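Local structure of isomaltose glucohydrolase (Kribbella flavida, 5Z3E) at residues Y184-W196 with R204-L216. The protein hydrolyses the alpha-1,6-glucosidic linkage of isomaltose from its non-reducing end, releasing beta-D-glucose and D-glucose. The protein carries 1 engineered substitution. Numbering follows the deposited sequence. Where two conformers were deposited one is given.
Sequences YLLAFWDRPCYDW and RHVSTLGAIHGGL
Leu185, on helix 175-188, lays CD2 against CG1 of Ile212 (4.0 Å). Trp189 sets its CB on Ile212 CG2, while Leu209 CD2 lies at the edge of the indole, 4.1 Å from CE3. The carbonyl of Asp190 takes a hydrogen bond from Arg204 NH1 (3.0 Å, N-H...O 155°) on a lone pair, nearly in the guanidinium plane; the bend at chi3 (-68°) brings NH1 there once CG has passed Pro192 CA. Shortening Arg204 to an alanine is likely to leave the Asp190 carbonyl without this donor and Pro192 without its aliphatic neighbour. Cys193 SG rests on Thr208 CG2. A water links Tyr194 O to Thr208 OG1. Asp195, the predicted proton acceptor, puts CB squarely over the His205 ring, 3.4 Å from its centroid, a CH-pi contact; Glu199 N holds its OD1, and His205 NE2 is hydrogen-bonded to His200 O. Trp196 NE1 makes a weak hydrogen bond to Ser207 O; Ser207 OG, over one indole face, is hydrogen-bonded to Ser267 OG and shares a second water with Trp196 N and Thr208 OG1. Apolar packing thus gives way to polar, water-mediated contacts that probably steady the Asp195-bearing loop between helices 175-188 and 206-220 of the family 15 (alpha/alpha)6 barrel.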
ATOM      1  N   TYR A 184     -13.873  10.921  -6.083  1.00  6.85           N
ATOM      2  CA  TYR A 184     -12.620  11.647  -5.894  1.00  6.83           C
ATOM      3  C   TYR A 184     -11.562  11.171  -6.892  1.00  6.69           C
ATOM      4  O   TYR A 184     -10.905  11.992  -7.551  1.00  7.40           O
ATOM      5  CB  TYR A 184     -12.177  11.437  -4.453  1.00  7.13           C
ATOM      6  CG  TYR A 184     -10.946  12.210  -4.035  1.00  7.10           C
ATOM      7  CD1 TYR A 184     -10.956  13.587  -3.928  1.00  7.50           C
ATOM      8  CD2 TYR A 184      -9.771  11.557  -3.682  1.00  7.91           C
ATOM      9  CE1 TYR A 184      -9.851  14.293  -3.490  1.00  7.49           C
ATOM     10  CE2 TYR A 184      -8.664  12.243  -3.226  1.00  8.04           C
ATOM     11  CZ  TYR A 184      -8.707  13.613  -3.116  1.00  7.67           C
ATOM     12  OH  TYR A 184      -7.676  14.360  -2.629  1.00  8.36           O
ATOM     13  N   LEU A 185     -11.375   9.859  -7.002  1.00  6.56           N
ATOM     14  CA  LEU A 185     -10.353   9.338  -7.886  1.00  6.54           C
ATOM     15  C   LEU A 185     -10.648   9.559  -9.349  1.00  6.65           C
ATOM     16  O   LEU A 185      -9.734   9.819 -10.132  1.00  7.36           O
ATOM     17  CB  LEU A 185     -10.116   7.860  -7.604  1.00  6.83           C
ATOM     18  CG  LEU A 185      -9.481   7.552  -6.254  1.00  7.42           C
ATOM     19  CD1 LEU A 185      -9.421   6.067  -6.033  1.00  9.16           C
ATOM     20  CD2 LEU A 185      -8.113   8.197  -6.136  1.00  8.19           C
ATOM     21  N   LEU A 186     -11.918   9.478  -9.753  1.00  6.69           N
ATOM     22  CA  LEU A 186     -12.240   9.733 -11.154  1.00  7.29           C
ATOM     23  C   LEU A 186     -11.858  11.165 -11.536  1.00  7.75           C
ATOM     24  O   LEU A 186     -11.484  11.420 -12.670  1.00  8.99           O
ATOM     25  CB  LEU A 186     -13.711   9.465 -11.450  1.00  7.51           C
ATOM     26  CG  LEU A 186     -14.147   8.009 -11.375  1.00  8.09           C
ATOM     27  CD1 LEU A 186     -15.650   7.932 -11.558  1.00  9.92           C
ATOM     28  CD2 LEU A 186     -13.461   7.143 -12.404  1.00 10.07           C
ATOM     29  N   ALA A 187     -11.981  12.098 -10.600  1.00  7.77           N
ATOM     30  CA  ALA A 187     -11.630  13.488 -10.854  1.00  8.47           C
ATOM     31  C   ALA A 187     -10.141  13.756 -10.820  1.00  7.95           C
ATOM     32  O   ALA A 187      -9.672  14.638 -11.544  1.00  9.47           O
ATOM     33  CB  ALA A 187     -12.326  14.378  -9.846  1.00 10.02           C
ATOM     34  N   PHE A 188      -9.393  13.059  -9.963  1.00  7.50           N
ATOM     35  CA  PHE A 188      -8.036  13.480  -9.619  1.00  7.83           C
ATOM     36  C   PHE A 188      -6.952  12.452  -9.896  1.00  8.09           C
ATOM     37  O   PHE A 188      -5.797  12.664  -9.527  1.00  9.32           O
ATOM     38  CB  PHE A 188      -7.994  13.968  -8.169  1.00  9.10           C
ATOM     39  CG  PHE A 188      -8.866  15.160  -7.927  1.00  9.39           C
ATOM     40  CD1 PHE A 188      -8.635  16.339  -8.600  1.00 10.74           C
ATOM     41  CD2 PHE A 188      -9.933  15.110  -7.044  1.00  9.84           C
ATOM     42  CE1 PHE A 188      -9.421  17.429  -8.401  1.00 12.52           C
ATOM     43  CE2 PHE A 188     -10.733  16.198  -6.848  1.00 11.28           C
ATOM     44  CZ  PHE A 188     -10.492  17.354  -7.516  1.00 12.76           C
ATOM     45  N   TRP A 189      -7.272  11.363 -10.589  1.00  8.08           N
ATOM     46  CA  TRP A 189      -6.291  10.322 -10.820  1.00  9.33           C
ATOM     47  C   TRP A 189      -5.049  10.808 -11.555  1.00  9.55           C
ATOM     48  O   TRP A 189      -3.973  10.251 -11.343  1.00 11.90           O
ATOM     49  CB  TRP A 189      -6.911   9.165 -11.568  1.00 10.29           C
ATOM     50  CG  TRP A 189      -7.265   9.508 -12.941  1.00 10.41           C
ATOM     51  CD1 TRP A 189      -8.451  10.020 -13.393  1.00 10.99           C
ATOM     52  CD2 TRP A 189      -6.419   9.381 -14.091  1.00 12.37           C
ATOM     53  NE1 TRP A 189      -8.398  10.205 -14.745  1.00 12.85           N
ATOM     54  CE2 TRP A 189      -7.149   9.821 -15.183  1.00 12.54           C
ATOM     55  CE3 TRP A 189      -5.096   8.946 -14.290  1.00 13.93           C
ATOM     56  CZ2 TRP A 189      -6.615   9.798 -16.496  1.00 14.90           C
ATOM     57  CZ3 TRP A 189      -4.557   8.949 -15.541  1.00 15.60           C
ATOM     58  CH2 TRP A 189      -5.309   9.392 -16.614  1.00 13.91           C
ATOM     59  N   ASP A 190      -5.194  11.797 -12.432  1.00  8.08           N
ATOM     60  CA  ASP A 190      -4.127  12.232 -13.307  1.00  8.37           C
ATOM     61  C   ASP A 190      -3.365  13.429 -12.765  1.00  7.40           C
ATOM     62  O   ASP A 190      -2.494  13.974 -13.463  1.00  7.87           O
ATOM     63  CB  ASP A 190      -4.619  12.520 -14.702  1.00 12.13           C
ATOM     64  CG  ASP A 190      -5.612  13.631 -14.771  1.00 17.99           C
ATOM     65  OD1 ASP A 190      -6.221  13.982 -13.765  1.00 17.68           O
ATOM     66  OD2 ASP A 190      -5.773  14.168 -15.935  1.00 28.34           O
ATOM     67  N   ARG A 191      -3.623  13.807 -11.528  1.00  7.49           N
ATOM     68  CA  ARG A 191      -2.949  14.918 -10.895  1.00  7.84           C
ATOM     69  C   ARG A 191      -1.599  14.485 -10.318  1.00  7.18           C
ATOM     70  O   ARG A 191      -1.502  13.441  -9.695  1.00  7.99           O
ATOM     71  CB  ARG A 191      -3.837  15.386  -9.738  1.00  9.87           C
ATOM     72  CG  ARG A 191      -3.453  16.627  -9.095  1.00 11.03           C
ATOM     73  CD  ARG A 191      -4.514  16.975  -8.055  1.00 12.62           C
ATOM     74  NE  ARG A 191      -4.147  18.106  -7.289  1.00 13.57           N
ATOM     75  CZ  ARG A 191      -4.843  19.231  -7.199  1.00 10.81           C
ATOM     76  NH1 ARG A 191      -5.973  19.419  -7.911  1.00 10.95           N
ATOM     77  NH2 ARG A 191      -4.420  20.104  -6.388  1.00 12.74           N
ATOM     78  N   PRO A 192      -0.553  15.321 -10.477  0.65  7.21           N
ATOM     79  CA  PRO A 192       0.697  15.104  -9.744  0.65  7.72           C
ATOM     80  C   PRO A 192       0.436  15.036  -8.241  0.65  7.19           C
ATOM     81  O   PRO A 192      -0.441  15.733  -7.715  0.65  7.25           O
ATOM     82  CB  PRO A 192       1.543  16.327 -10.119  0.65  8.97           C
ATOM     83  CG  PRO A 192       1.021  16.771 -11.481  0.65  8.51           C
ATOM     84  CD  PRO A 192      -0.463  16.484 -11.390  0.65  7.89           C
ATOM     85  N   CYS A 193       1.213  14.226  -7.532  1.00  6.77           N
ATOM     86  CA  CYS A 193       1.130  14.223  -6.092  1.00  6.84           C
ATOM     87  C   CYS A 193       2.418  13.636  -5.533  1.00  6.71           C
ATOM     88  O   CYS A 193       3.264  13.127  -6.274  1.00  7.42           O
ATOM     89  CB  CYS A 193      -0.106  13.471  -5.589  1.00  7.43           C
ATOM     90  SG  CYS A 193      -0.093  11.682  -5.850  1.00  7.75           S
ATOM     91  N   TYR A 194       2.586  13.694  -4.210  1.00  7.05           N
ATOM     92  CA  TYR A 194       3.732  13.036  -3.596  1.00  7.42           C
ATOM     93  C   TYR A 194       3.586  11.518  -3.760  1.00  7.84           C
ATOM     94  O   TYR A 194       2.471  10.983  -3.766  1.00  8.07           O
ATOM     95  CB  TYR A 194       3.826  13.369  -2.107  1.00  8.27           C
ATOM     96  CG  TYR A 194       4.098  14.827  -1.758  1.00  8.26           C
ATOM     97  CD1 TYR A 194       3.043  15.717  -1.561  1.00  8.79           C
ATOM     98  CD2 TYR A 194       5.365  15.316  -1.576  1.00  9.81           C
ATOM     99  CE1 TYR A 194       3.240  17.036  -1.193  1.00 10.07           C
ATOM    100  CE2 TYR A 194       5.563  16.691  -1.179  1.00  9.95           C
ATOM    101  CZ  TYR A 194       4.479  17.500  -1.005  1.00  9.85           C
ATOM    102  OH  TYR A 194       4.691  18.814  -0.619  1.00 11.65           O
ATOM    103  N   ASP A 195       4.718  10.842  -3.850  1.00  8.20           N
ATOM    104  CA  ASP A 195       4.753   9.395  -3.941  1.00  8.18           C
ATOM    105  C   ASP A 195       4.426   8.749  -2.595  1.00  9.07           C
ATOM    106  O   ASP A 195       4.171   9.444  -1.603  1.00 10.42           O
ATOM    107  CB  ASP A 195       6.071   8.929  -4.539  1.00  8.60           C
ATOM    108  CG  ASP A 195       7.303   9.228  -3.714  1.00  8.96           C
ATOM    109  OD1 ASP A 195       7.180   9.511  -2.521  1.00  9.34           O
ATOM    110  OD2 ASP A 195       8.400   9.118  -4.328  1.00 10.64           O
ATOM    111  N   TRP A 196       4.435   7.416  -2.547  1.00  8.79           N
ATOM    112  CA  TRP A 196       4.142   6.721  -1.299  1.00  9.46           C
ATOM    113  C   TRP A 196       5.054   7.191  -0.189  1.00  9.84           C
ATOM    114  O   TRP A 196       4.695   7.111   0.980  1.00 13.79           O
ATOM    115  CB  TRP A 196       4.337   5.216  -1.387  1.00 10.12           C
ATOM    116  CG  TRP A 196       3.424   4.405  -2.265  1.00  9.26           C
ATOM    117  CD1 TRP A 196       2.472   4.811  -3.203  1.00 10.02           C
ATOM    118  CD2 TRP A 196       3.444   2.978  -2.326  1.00  9.28           C
ATOM    119  NE1 TRP A 196       1.918   3.696  -3.795  1.00 10.70           N
ATOM    120  CE2 TRP A 196       2.505   2.564  -3.307  1.00 10.14           C
ATOM    121  CE3 TRP A 196       4.156   2.008  -1.636  1.00 10.03           C
ATOM    122  CZ2 TRP A 196       2.275   1.216  -3.599  1.00 11.35           C
ATOM    123  CZ3 TRP A 196       3.905   0.667  -1.916  1.00 10.77           C
ATOM    124  CH2 TRP A 196       2.997   0.293  -2.896  1.00 12.01           C
ATOM    125  N   ARG A 204       4.182  12.209 -11.320  1.00  6.99           N
ATOM    126  CA  ARG A 204       3.088  11.241 -11.328  1.00  6.84           C
ATOM    127  C   ARG A 204       3.725   9.872 -11.221  1.00  6.60           C
ATOM    128  O   ARG A 204       4.459   9.422 -12.109  1.00  7.44           O
ATOM    129  CB  ARG A 204       2.220  11.412 -12.563  1.00  7.50           C
ATOM    130  CG  ARG A 204       1.532  12.774 -12.544  1.00  8.41           C
ATOM    131  CD  ARG A 204       0.513  13.007 -13.592  1.00  8.26           C
ATOM    132  NE  ARG A 204       1.090  13.093 -14.918  1.00  7.20           N
ATOM    133  CZ  ARG A 204       0.358  13.214 -16.005  1.00  7.22           C
ATOM    134  NH1 ARG A 204      -0.968  13.284 -15.908  1.00  8.16           N
ATOM    135  NH2 ARG A 204       0.927  13.260 -17.194  1.00  7.94           N
ATOM    136  N   HIS A 205       3.499   9.255 -10.075  1.00  6.66           N
ATOM    137  CA  HIS A 205       4.263   8.096  -9.641  1.00  6.87           C
ATOM    138  C   HIS A 205       3.568   6.827 -10.075  1.00  6.35           C
ATOM    139  O   HIS A 205       2.369   6.674  -9.880  1.00  6.87           O
ATOM    140  CB  HIS A 205       4.459   8.162  -8.127  1.00  6.99           C
ATOM    141  CG  HIS A 205       5.131   9.419  -7.751  1.00  7.47           C
ATOM    142  ND1 HIS A 205       6.488   9.592  -7.914  1.00  7.92           N
ATOM    143  CD2 HIS A 205       4.589  10.587  -7.327  1.00  8.03           C
ATOM    144  CE1 HIS A 205       6.752  10.836  -7.570  1.00  8.42           C
ATOM    145  NE2 HIS A 205       5.628  11.470  -7.221  1.00  8.80           N
ATOM    146  N   VAL A 206       4.310   5.890 -10.661  1.00  6.64           N
ATOM    147  CA  VAL A 206       3.695   4.714 -11.247  1.00  6.42           C
ATOM    148  C   VAL A 206       3.035   3.825 -10.189  1.00  6.66           C
ATOM    149  O   VAL A 206       1.965   3.274 -10.480  1.00  7.07           O
ATOM    150  CB  VAL A 206       4.691   4.004 -12.177  1.00  6.71           C
ATOM    151  CG1 VAL A 206       4.155   2.679 -12.684  1.00  7.42           C
ATOM    152  CG2 VAL A 206       5.004   4.917 -13.358  1.00  7.36           C
ATOM    153  N   SER A 207       3.579   3.715  -8.978  1.00  6.77           N
ATOM    154  CA  SER A 207       2.897   2.924  -7.971  1.00  7.18           C
ATOM    155  C   SER A 207       1.680   3.641  -7.367  1.00  6.89           C
ATOM    156  O   SER A 207       0.832   2.979  -6.760  1.00  8.34           O
ATOM    157  CB  SER A 207       3.833   2.438  -6.883  1.00  7.62           C
ATOM    158  OG  SER A 207       4.343   3.534  -6.158  1.00  7.77           O
ATOM    159  N   THR A 208       1.581   4.953  -7.529  1.00  6.94           N
ATOM    160  CA  THR A 208       0.363   5.688  -7.173  1.00  7.00           C
ATOM    161  C   THR A 208      -0.714   5.484  -8.236  1.00  6.33           C
ATOM    162  O   THR A 208      -1.842   5.104  -7.927  1.00  6.78           O
ATOM    163  CB  THR A 208       0.662   7.169  -6.935  1.00  7.55           C
ATOM    164  OG1 THR A 208       1.566   7.257  -5.844  1.00  9.84           O
ATOM    165  CG2 THR A 208      -0.610   7.941  -6.680  1.00  8.42           C
ATOM    166  N   LEU A 209      -0.340   5.701  -9.492  1.00  6.74           N
ATOM    167  CA  LEU A 209      -1.226   5.377 -10.607  1.00  6.73           C
ATOM    168  C   LEU A 209      -1.671   3.937 -10.506  1.00  6.66           C
ATOM    169  O   LEU A 209      -2.843   3.609 -10.758  1.00  7.00           O
ATOM    170  CB  LEU A 209      -0.514   5.647 -11.927  1.00  6.91           C
ATOM    171  CG  LEU A 209      -0.272   7.121 -12.235  1.00  7.36           C
ATOM    172  CD1 LEU A 209       0.743   7.259 -13.367  1.00  8.75           C
ATOM    173  CD2 LEU A 209      -1.565   7.839 -12.581  1.00  8.88           C
ATOM    174  N   GLY A 210      -0.756   3.026 -10.163  1.00  6.76           N
ATOM    175  CA  GLY A 210      -1.099   1.635 -10.036  1.00  6.97           C
ATOM    176  C   GLY A 210      -2.117   1.377  -8.940  1.00  6.64           C
ATOM    177  O   GLY A 210      -3.071   0.611  -9.145  1.00  6.68           O
ATOM    178  N   ALA A 211      -1.936   1.980  -7.772  1.00  6.84           N
ATOM    179  CA  ALA A 211      -2.884   1.823  -6.680  1.00  6.88           C
ATOM    180  C   ALA A 211      -4.280   2.271  -7.100  1.00  6.40           C
ATOM    181  O   ALA A 211      -5.282   1.633  -6.790  1.00  6.94           O
ATOM    182  CB  ALA A 211      -2.415   2.609  -5.477  1.00  7.59           C
ATOM    183  N   ILE A 212      -4.350   3.429  -7.775  1.00  6.38           N
ATOM    184  CA  ILE A 212      -5.635   3.931  -8.253  1.00  6.51           C
ATOM    185  C   ILE A 212      -6.248   2.942  -9.236  1.00  6.14           C
ATOM    186  O   ILE A 212      -7.426   2.609  -9.143  1.00  6.47           O
ATOM    187  CB  ILE A 212      -5.470   5.346  -8.838  1.00  6.52           C
ATOM    188  CG1 ILE A 212      -4.976   6.314  -7.766  1.00  7.14           C
ATOM    189  CG2 ILE A 212      -6.792   5.797  -9.462  1.00  7.02           C
ATOM    190  CD1 ILE A 212      -4.630   7.688  -8.301  1.00  8.72           C
ATOM    191  N   HIS A 213      -5.453   2.487 -10.198  1.00  6.03           N
ATOM    192  CA  HIS A 213      -5.898   1.488 -11.149  1.00  6.33           C
ATOM    193  C   HIS A 213      -6.469   0.274 -10.450  1.00  6.25           C
ATOM    194  O   HIS A 213      -7.533  -0.226 -10.818  1.00  6.71           O
ATOM    195  CB  HIS A 213      -4.723   1.097 -12.048  1.00  6.56           C
ATOM    196  CG  HIS A 213      -5.028   0.009 -13.028  1.00  6.40           C
ATOM    197  ND1 HIS A 213      -4.960  -1.330 -12.735  1.00  6.83           N
ATOM    198  CD2 HIS A 213      -5.413   0.074 -14.323  1.00  6.47           C
ATOM    199  CE1 HIS A 213      -5.288  -2.017 -13.828  1.00  6.65           C
ATOM    200  NE2 HIS A 213      -5.573  -1.195 -14.809  1.00  7.11           N
ATOM    201  N   GLY A 214      -5.740  -0.258  -9.467  1.00  6.30           N
ATOM    202  CA  GLY A 214      -6.214  -1.441  -8.786  1.00  6.86           C
ATOM    203  C   GLY A 214      -7.565  -1.229  -8.132  1.00  6.51           C
ATOM    204  O   GLY A 214      -8.443  -2.108  -8.191  1.00  7.05           O
ATOM    205  N   GLY A 215      -7.758  -0.090  -7.477  1.00  6.33           N
ATOM    206  CA  GLY A 215      -9.036   0.197  -6.875  1.00  6.31           C
ATOM    207  C   GLY A 215     -10.160   0.348  -7.882  1.00  6.16           C
ATOM    208  O   GLY A 215     -11.272  -0.144  -7.664  1.00  6.69           O
ATOM    209  N   LEU A 216      -9.895   1.057  -8.970  1.00  6.18           N
ATOM    210  CA  LEU A 216     -10.903   1.271  -9.999  1.00  6.27           C
ATOM    211  C   LEU A 216     -11.294  -0.014 -10.697  1.00  6.37           C
ATOM    212  O   LEU A 216     -12.474  -0.250 -10.962  1.00  6.83           O
ATOM    213  CB  LEU A 216     -10.430   2.328 -10.990  1.00  6.80           C
ATOM    214  CG  LEU A 216     -10.279   3.743 -10.444  1.00  7.35           C
ATOM    215  CD1 LEU A 216      -9.788   4.663 -11.547  1.00  9.13           C
ATOM    216  CD2 LEU A 216     -11.557   4.274  -9.817  1.00  8.91           C
TER
HETATM  217  O   HOH W   1       0.762   8.761  -3.765  1.00 12.75           O
HETATM  218  O   HOH W   2       4.180   6.264  -5.340  1.00  9.94           O